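Local atomic coordinates of 6-phosphogluconolactonase (PDB entry 1VL1), a protein that catalyses the hydrolysis of 6-phosphogluconolactone to 6-phosphogluconate, the second step in the oxidative stage of the pentose phosphate pathway. Residues C124-E128 / N164-F168; M37-L41 / K68-I74. All coordinates share one frame; numbering follows the deposited sequence. Where two conformers were deposited one is given.

From the N terminus, strand 16-21 leads into helix 25-43, whose later turns supply M37-L41. The chain then runs through strand 47-51 and helix 57-64 before K68-I74 returns to that first helix, so contact 2 closes a loop with 26 residues between its segments. Only afterwards does contact 1 open, at helix 120-134; it closes, with 35 residues between its segments, at the start of strand 166-168. The two loops thus stand in series, neither nesting nor crossing, with centres about 26 Å apart and no touch between them. Contact 2 ties a helix to the approach to strand 74-82; contact 1 lays another helix against an outlying strand paired with 179-182.

Contact 1 (C124-E128 / N164-F168); sequences CEKYE and NLVTF
The carboxylate of Glu-128 reaches across to the backbone where N164-F168 turns into its strand, and this is the polar part of the contact. Its OE1 accepts the N-H of Val-166 at 3.0 Å, the donor standing well above the carboxylate plane, 53° out of it. The preceding N-H, that of Leu-165, is shared weakly between both oxygens; the bond to OE2 is nearly straight but long, at 3.3 Å from N. CG anti to the backbone N (chi1 -177°), followed by a bend at chi2, brings the carboxylate to the backbone of Leu-165 and Val-166. A salt bridge from Arg-132, one turn further along the same helix, holds OE2 as well, so the carboxylate has partners on helix and strand alike.

The apolar part centres on Val-166, whose branches enter the helix surface between Cys-124, Tyr-127 and Glu-128. CG2 packs 3.8 Å from CB of Glu-128 and meets CD2 of the Tyr-127 ring obliquely, while CG1 lies 4.1 Å from CB of Cys-124. Val-180 and Leu-182 of strand 179-182 also touch this valine.

Sulfur contacts form the third group. In one of the two conformers of Cys-124, SG sits 3.5 Å from CB of Phe-168 and at the edge of its ring, a sulfur-aromatic contact that holds for this conformer.

Helix and strand run almost antiparallel, at 165°, and their axes approach to 7.6 Å. Chemically, the contact sets apolar packing round a buried valine beside an anion that takes one sound N-H bond, from Val-166, and weaker ones from Leu-165. These donors would probably stabilise the negative charge along with Arg-132, and the carboxylate is likely to help hold the start of strand 166-168 against the helix.

Contact 2 (M37-L41 / K68-I74); sequences MEKLL and KFPWNRI
The Phe-69 ring takes the methyl CE of Met-37 on one face, 4.3 Å from the centroid and almost on the ring normal, a CH-pi contact; SD follows obliquely in a Met-aromatic contact. In the ring plane, at its edge, lies CZ2 of Trp-71, whose own indole carries CB of Phe-69 over one face. A bend in the methionine (chi3 61°) turns CE inward, where it also meets CD1 of Ile-74 at 3.6 Å. The guanidinium of Arg-73 has CD2 of Leu-41 over one face, while the carbonyl O of Leu-41 and a water lie at its edge, in plane.

That carbonyl accepts NH2 of Arg-73 on a lone pair at 2.8 Å, with an N-H...O angle of 151°. The arginine also bonds the carbonyls of Lys-44 and Asp-45, gathering the end of helix 25-43 and the residues just beyond it; an alanine here would probably deprive these three carbonyls of the arginine's N-H groups and take away the guanidinium that covers CD2 of Leu-41. CD1 of Leu-41 ends against CD of the Pro-70 ring, at 4.0 Å. A second water bridges OE2 of Glu-38 and the carbonyl O of Lys-68.

Pro-70 centres an inverse gamma turn, followed by a 3-10 turn that delivers Ile-74 to strand 74-82. Helix 25-43 thus packs against the parallel strands 47-51 and 74-82, the helix-on-sheet layering of a Rossmann-like alpha/beta fold.

Contact 1 (C124-E128 / N164-F168)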
ATOM      1  N   CYS A 124      16.675  -2.912  -1.502  1.00 22.09           N
ATOM      2  CA  CYS A 124      15.712  -4.024  -1.334  0.50 21.57           C
ATOM      3  C   CYS A 124      16.010  -4.869  -0.105  1.00 20.89           C
ATOM      4  O   CYS A 124      15.097  -5.149   0.683  1.00 19.60           O
ATOM      5  CB  CYS A 124      15.667  -4.963  -2.526  0.50 21.49           C
ATOM      6  SG  CYS A 124      14.956  -4.345  -4.053  0.50 19.05           S
ATOM      7  N   GLU A 125      17.261  -5.262   0.071  1.00 21.65           N
ATOM      8  CA  GLU A 125      17.648  -6.205   1.108  1.00 21.07           C
ATOM      9  C   GLU A 125      17.528  -5.554   2.460  1.00 22.00           C
ATOM     10  O   GLU A 125      17.085  -6.186   3.426  1.00 21.98           O
ATOM     11  CB  GLU A 125      19.044  -6.723   0.827  1.00 21.78           C
ATOM     12  CG  GLU A 125      19.068  -7.560  -0.403  1.00 23.51           C
ATOM     13  CD  GLU A 125      20.432  -7.970  -0.835  1.00 24.41           C
ATOM     14  OE1 GLU A 125      21.473  -7.416  -0.318  1.00 26.86           O
ATOM     15  OE2 GLU A 125      20.459  -8.887  -1.710  1.00 29.04           O
ATOM     16  N   LYS A 126      17.907  -4.263   2.523  1.00 20.89           N
ATOM     17  CA  LYS A 126      17.762  -3.485   3.741  1.00 20.55           C
ATOM     18  C   LYS A 126      16.296  -3.409   4.150  1.00 20.21           C
ATOM     19  O   LYS A 126      15.953  -3.573   5.295  1.00 21.58           O
ATOM     20  CB  LYS A 126      18.364  -2.094   3.568  1.00 20.11           C
ATOM     21  CG  LYS A 126      18.130  -1.161   4.785  1.00 21.71           C
ATOM     22  CD  LYS A 126      18.819   0.174   4.581  1.00 24.01           C
ATOM     23  CE  LYS A 126      18.324   1.211   5.492  1.00 25.01           C
ATOM     24  NZ  LYS A 126      19.177   2.468   5.440  1.00 29.95           N
ATOM     25  N   TYR A 127      15.421  -3.131   3.192  1.00 20.28           N
ATOM     26  CA  TYR A 127      14.009  -2.974   3.506  1.00 21.03           C
ATOM     27  C   TYR A 127      13.439  -4.319   3.895  1.00 22.07           C
ATOM     28  O   TYR A 127      12.670  -4.410   4.842  1.00 22.09           O
ATOM     29  CB  TYR A 127      13.283  -2.462   2.257  1.00 22.05           C
ATOM     30  CG  TYR A 127      11.891  -1.998   2.499  1.00 22.04           C
ATOM     31  CD1 TYR A 127      11.600  -1.229   3.611  1.00 23.03           C
ATOM     32  CD2 TYR A 127      10.851  -2.298   1.638  1.00 21.26           C
ATOM     33  CE1 TYR A 127      10.317  -0.735   3.855  1.00 24.47           C
ATOM     34  CE2 TYR A 127       9.564  -1.809   1.890  1.00 23.23           C
ATOM     35  CZ  TYR A 127       9.297  -1.058   2.991  1.00 23.99           C
ATOM     36  OH  TYR A 127       8.004  -0.572   3.274  1.00 24.68           O
ATOM     37  N   GLU A 128      13.841  -5.369   3.197  1.00 21.83           N
ATOM     38  CA  GLU A 128      13.383  -6.724   3.560  1.00 22.01           C
ATOM     39  C   GLU A 128      13.766  -7.074   5.022  1.00 21.82           C
ATOM     40  O   GLU A 128      12.933  -7.534   5.802  1.00 21.63           O
ATOM     41  CB  GLU A 128      13.949  -7.784   2.610  1.00 23.94           C
ATOM     42  CG  GLU A 128      13.406  -9.153   2.953  1.00 23.47           C
ATOM     43  CD  GLU A 128      13.192 -10.107   1.771  1.00 28.66           C
ATOM     44  OE1 GLU A 128      13.147  -9.704   0.604  1.00 30.61           O
ATOM     45  OE2 GLU A 128      13.060 -11.292   2.049  1.00 35.24           O
ATOM     46  N   ASN A 164      10.958 -13.625  -2.546  1.00 24.91           N
ATOM     47  CA  ASN A 164      11.544 -12.695  -1.594  1.00 25.77           C
ATOM     48  C   ASN A 164      10.334 -11.926  -1.047  1.00 24.36           C
ATOM     49  O   ASN A 164       9.274 -11.969  -1.656  1.00 23.18           O
ATOM     50  CB  ASN A 164      12.442 -11.670  -2.285  1.00 25.87           C
ATOM     51  CG  ASN A 164      13.586 -12.261  -2.995  1.00 32.01           C
ATOM     52  OD1 ASN A 164      13.569 -12.394  -4.247  1.00 39.04           O
ATOM     53  ND2 ASN A 164      14.607 -12.659  -2.239  1.00 35.34           N
ATOM     54  N   LEU A 165      10.499 -11.169   0.035  1.00 22.50           N
ATOM     55  CA  LEU A 165       9.501 -10.204   0.445  1.00 23.44           C
ATOM     56  C   LEU A 165       9.574  -8.890  -0.357  1.00 22.42           C
ATOM     57  O   LEU A 165       8.576  -8.230  -0.618  1.00 22.64           O
ATOM     58  CB  LEU A 165       9.614  -9.910   1.949  1.00 24.02           C
ATOM     59  CG  LEU A 165       9.381 -11.101   2.871  1.00 25.81           C
ATOM     60  CD1 LEU A 165       9.604 -10.783   4.324  1.00 28.77           C
ATOM     61  CD2 LEU A 165       7.980 -11.732   2.706  1.00 27.63           C
ATOM     62  N   VAL A 166      10.768  -8.533  -0.812  1.00 22.02           N
ATOM     63  CA  VAL A 166      10.995  -7.279  -1.486  1.00 21.82           C
ATOM     64  C   VAL A 166      11.858  -7.580  -2.689  1.00 23.08           C
ATOM     65  O   VAL A 166      12.842  -8.348  -2.565  1.00 23.65           O
ATOM     66  CB  VAL A 166      11.740  -6.281  -0.587  1.00 21.55           C
ATOM     67  CG1 VAL A 166      11.786  -4.926  -1.272  1.00 22.56           C
ATOM     68  CG2 VAL A 166      11.021  -6.153   0.757  1.00 23.47           C
ATOM     69  N   THR A 167      11.475  -7.055  -3.839  1.00 22.63           N
ATOM     70  CA  THR A 167      12.284  -7.192  -5.034  1.00 23.13           C
ATOM     71  C   THR A 167      12.395  -5.864  -5.779  1.00 24.21           C
ATOM     72  O   THR A 167      11.898  -4.839  -5.317  1.00 23.06           O
ATOM     73  CB  THR A 167      11.729  -8.302  -5.940  1.00 23.94           C
ATOM     74  OG1 THR A 167      12.693  -8.578  -6.983  1.00 23.20           O
ATOM     75  CG2 THR A 167      10.472  -7.881  -6.640  1.00 23.76           C
ATOM     76  N   PHE A 168      13.037  -5.858  -6.932  1.00 23.92           N
ATOM     77  CA  PHE A 168      13.138  -4.626  -7.721  1.00 24.91           C
ATOM     78  C   PHE A 168      12.857  -4.912  -9.215  1.00 26.45           C
ATOM     79  O   PHE A 168      12.882  -6.083  -9.638  1.00 26.56           O
ATOM     80  CB  PHE A 168      14.482  -3.919  -7.493  1.00 25.46           C
ATOM     81  CG  PHE A 168      15.688  -4.662  -8.011  1.00 24.44           C
ATOM     82  CD1 PHE A 168      16.125  -4.454  -9.307  1.00 28.11           C
ATOM     83  CD2 PHE A 168      16.402  -5.522  -7.185  1.00 25.06           C
ATOM     84  CE1 PHE A 168      17.272  -5.131  -9.785  1.00 27.72           C
ATOM     85  CE2 PHE A 168      17.535  -6.179  -7.627  1.00 29.56           C
ATOM     86  CZ  PHE A 168      17.962  -5.979  -8.939  1.00 26.29           C
TER

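Contact 2 (M37-L41 / K68-I74)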
ATOM      1  N   MET A  37      -8.831  -0.039  12.068  1.00 26.48           N
ATOM      2  CA  MET A  37      -7.627   0.222  12.834  1.00 26.12           C
ATOM      3  C   MET A  37      -7.950   0.238  14.312  1.00 24.57           C
ATOM      4  O   MET A  37      -7.210  -0.289  15.128  1.00 26.00           O
ATOM      5  CB  MET A  37      -6.990   1.539  12.401  1.00 25.30           C
ATOM      6  CG  MET A  37      -6.389   1.482  10.961  1.00 25.09           C
ATOM      7  SD  MET A  37      -5.605   3.041  10.426  1.00 31.27           S
ATOM      8  CE  MET A  37      -4.349   3.133  11.664  1.00 32.35           C
ATOM      9  N   GLU A  38      -9.058   0.859  14.679  1.00 24.52           N
ATOM     10  CA  GLU A  38      -9.468   0.867  16.079  1.00 24.32           C
ATOM     11  C   GLU A  38      -9.802  -0.537  16.606  1.00 24.52           C
ATOM     12  O   GLU A  38      -9.451  -0.884  17.741  1.00 22.27           O
ATOM     13  CB  GLU A  38     -10.611   1.840  16.287  1.00 26.17           C
ATOM     14  CG  GLU A  38     -10.199   3.292  16.236  1.00 27.26           C
ATOM     15  CD  GLU A  38      -9.476   3.757  17.494  1.00 35.83           C
ATOM     16  OE1 GLU A  38      -8.516   3.104  17.961  1.00 38.93           O
ATOM     17  OE2 GLU A  38      -9.892   4.780  18.047  1.00 41.36           O
ATOM     18  N   LYS A  39     -10.460  -1.350  15.790  1.00 24.17           N
ATOM     19  CA  LYS A  39     -10.680  -2.755  16.156  1.00 26.12           C
ATOM     20  C   LYS A  39      -9.346  -3.505  16.370  1.00 24.18           C
ATOM     21  O   LYS A  39      -9.179  -4.225  17.350  1.00 27.13           O
ATOM     22  CB  LYS A  39     -11.542  -3.477  15.084  1.00 25.74           C
ATOM     23  CG  LYS A  39     -13.014  -3.035  15.026  1.00 30.20           C
ATOM     24  CD  LYS A  39     -13.858  -3.699  13.859  1.00 31.60           C
ATOM     25  CE  LYS A  39     -13.403  -3.257  12.462  1.00 35.92           C
ATOM     26  NZ  LYS A  39     -14.300  -3.531  11.274  1.00 37.62           N
ATOM     27  N   LEU A  40      -8.400  -3.289  15.473  1.00 24.57           N
ATOM     28  CA  LEU A  40      -7.116  -3.982  15.534  1.00 23.49           C
ATOM     29  C   LEU A  40      -6.439  -3.625  16.849  1.00 24.60           C
ATOM     30  O   LEU A  40      -5.977  -4.494  17.572  1.00 24.04           O
ATOM     31  CB  LEU A  40      -6.260  -3.669  14.297  1.00 24.28           C
ATOM     32  CG  LEU A  40      -6.711  -4.379  12.994  1.00 24.23           C
ATOM     33  CD1 LEU A  40      -6.103  -3.749  11.791  1.00 24.99           C
ATOM     34  CD2 LEU A  40      -6.334  -5.834  13.054  1.00 27.72           C
ATOM     35  N   LEU A  41      -6.477  -2.341  17.194  1.00 23.95           N
ATOM     36  CA  LEU A  41      -5.864  -1.860  18.439  1.00 25.18           C
ATOM     37  C   LEU A  41      -6.549  -2.303  19.722  1.00 26.18           C
ATOM     38  O   LEU A  41      -5.939  -2.248  20.787  1.00 25.16           O
ATOM     39  CB  LEU A  41      -5.704  -0.331  18.379  1.00 24.58           C
ATOM     40  CG  LEU A  41      -4.737   0.210  17.317  1.00 26.59           C
ATOM     41  CD1 LEU A  41      -5.047   1.663  17.055  1.00 27.08           C
ATOM     42  CD2 LEU A  41      -3.273   0.038  17.749  1.00 26.51           C
ATOM     43  N   LYS A  68      -7.518  10.948  15.955  1.00 23.71           N
ATOM     44  CA  LYS A  68      -6.834  10.752  17.231  1.00 23.88           C
ATOM     45  C   LYS A  68      -6.623   9.237  17.401  1.00 23.57           C
ATOM     46  O   LYS A  68      -7.446   8.524  17.970  1.00 23.81           O
ATOM     47  CB  LYS A  68      -7.623  11.343  18.386  1.00 23.89           C
ATOM     48  CG  LYS A  68      -7.690  12.889  18.394  1.00 24.89           C
ATOM     49  CD  LYS A  68      -6.318  13.614  18.264  1.00 25.75           C
ATOM     50  CE  LYS A  68      -6.515  15.127  18.371  1.00 27.04           C
ATOM     51  NZ  LYS A  68      -5.226  15.945  18.297  1.00 30.54           N
ATOM     52  N   PHE A  69      -5.516   8.772  16.850  1.00 22.87           N
ATOM     53  CA  PHE A  69      -4.984   7.422  17.078  1.00 22.54           C
ATOM     54  C   PHE A  69      -3.819   7.496  18.042  1.00 21.26           C
ATOM     55  O   PHE A  69      -3.184   8.584  18.203  1.00 19.89           O
ATOM     56  CB  PHE A  69      -4.479   6.824  15.783  1.00 22.97           C
ATOM     57  CG  PHE A  69      -5.555   6.470  14.793  1.00 24.00           C
ATOM     58  CD1 PHE A  69      -6.422   5.440  15.044  1.00 27.62           C
ATOM     59  CD2 PHE A  69      -5.627   7.125  13.563  1.00 26.78           C
ATOM     60  CE1 PHE A  69      -7.404   5.104  14.106  1.00 27.45           C
ATOM     61  CE2 PHE A  69      -6.585   6.780  12.621  1.00 30.53           C
ATOM     62  CZ  PHE A  69      -7.489   5.779  12.908  1.00 26.98           C
ATOM     63  N   PRO A  70      -3.518   6.385  18.722  1.00 20.25           N
ATOM     64  CA  PRO A  70      -2.294   6.302  19.468  1.00 20.00           C
ATOM     65  C   PRO A  70      -1.181   5.944  18.484  1.00 19.78           C
ATOM     66  O   PRO A  70      -0.865   4.776  18.288  1.00 18.91           O
ATOM     67  CB  PRO A  70      -2.577   5.190  20.469  1.00 19.46           C
ATOM     68  CG  PRO A  70      -3.471   4.279  19.761  1.00 20.24           C
ATOM     69  CD  PRO A  70      -4.306   5.132  18.814  1.00 20.60           C
ATOM     70  N   TRP A  71      -0.595   6.957  17.846  1.00 19.51           N
ATOM     71  CA  TRP A  71       0.297   6.718  16.720  1.00 20.20           C
ATOM     72  C   TRP A  71       1.519   5.922  17.064  1.00 18.25           C
ATOM     73  O   TRP A  71       2.112   5.333  16.155  1.00 21.04           O
ATOM     74  CB  TRP A  71       0.751   8.045  16.149  1.00 21.19           C
ATOM     75  CG  TRP A  71      -0.392   8.837  15.560  1.00 21.60           C
ATOM     76  CD1 TRP A  71      -0.874  10.000  16.016  1.00 23.75           C
ATOM     77  CD2 TRP A  71      -1.138   8.520  14.382  1.00 20.44           C
ATOM     78  NE1 TRP A  71      -1.903  10.436  15.221  1.00 23.89           N
ATOM     79  CE2 TRP A  71      -2.092   9.548  14.204  1.00 23.70           C
ATOM     80  CE3 TRP A  71      -1.090   7.492  13.454  1.00 21.57           C
ATOM     81  CZ2 TRP A  71      -2.989   9.570  13.127  1.00 23.65           C
ATOM     82  CZ3 TRP A  71      -1.971   7.500  12.385  1.00 22.02           C
ATOM     83  CH2 TRP A  71      -2.908   8.547  12.225  1.00 23.95           C
ATOM     84  N   ASN A  72       1.992   6.020  18.295  1.00 18.03           N
ATOM     85  CA  ASN A  72       3.098   5.176  18.745  1.00 18.83           C
ATOM     86  C   ASN A  72       2.848   3.681  18.648  1.00 18.72           C
ATOM     87  O   ASN A  72       3.788   2.902  18.702  1.00 19.43           O
ATOM     88  CB  ASN A  72       3.530   5.503  20.146  1.00 18.83           C
ATOM     89  CG  ASN A  72       2.441   5.293  21.194  1.00 19.64           C
ATOM     90  OD1 ASN A  72       1.346   5.820  21.064  1.00 20.89           O
ATOM     91  ND2 ASN A  72       2.755   4.539  22.251  1.00 18.74           N
ATOM     92  N   ARG A  73       1.597   3.269  18.527  1.00 18.24           N
ATOM     93  CA  ARG A  73       1.251   1.826  18.423  1.00 17.90           C
ATOM     94  C   ARG A  73       1.051   1.433  16.972  1.00 19.25           C
ATOM     95  O   ARG A  73       0.736   0.282  16.677  1.00 20.81           O
ATOM     96  CB  ARG A  73      -0.030   1.593  19.212  1.00 17.14           C
ATOM     97  CG  ARG A  73       0.178   1.779  20.701  1.00 16.17           C
ATOM     98  CD  ARG A  73      -1.082   1.649  21.530  1.00 18.49           C
ATOM     99  NE  ARG A  73      -1.702   0.340  21.298  1.00 17.18           N
ATOM    100  CZ  ARG A  73      -2.997   0.094  21.414  1.00 18.21           C
ATOM    101  NH1 ARG A  73      -3.839   1.024  21.844  1.00 18.22           N
ATOM    102  NH2 ARG A  73      -3.458  -1.125  21.180  1.00 20.25           N
ATOM    103  N   ILE A  74       1.225   2.361  16.040  1.00 19.27           N
ATOM    104  CA  ILE A  74       0.984   2.052  14.634  1.00 18.68           C
ATOM    105  C   ILE A  74       2.256   2.131  13.830  1.00 20.90           C
ATOM    106  O   ILE A  74       2.922   3.154  13.845  1.00 20.00           O
ATOM    107  CB  ILE A  74      -0.097   2.952  14.010  1.00 19.10           C
ATOM    108  CG1 ILE A  74      -1.388   2.895  14.854  1.00 20.49           C
ATOM    109  CG2 ILE A  74      -0.341   2.531  12.568  1.00 19.55           C
ATOM    110  CD1 ILE A  74      -2.371   4.021  14.565  1.00 20.44           C
TER
HETATM  111  O   HOH W   1      -7.750   6.012  19.034  1.00 23.22           O
HETATM  112  O   HOH W   2      -6.750   0.646  22.045  1.00 34.81           O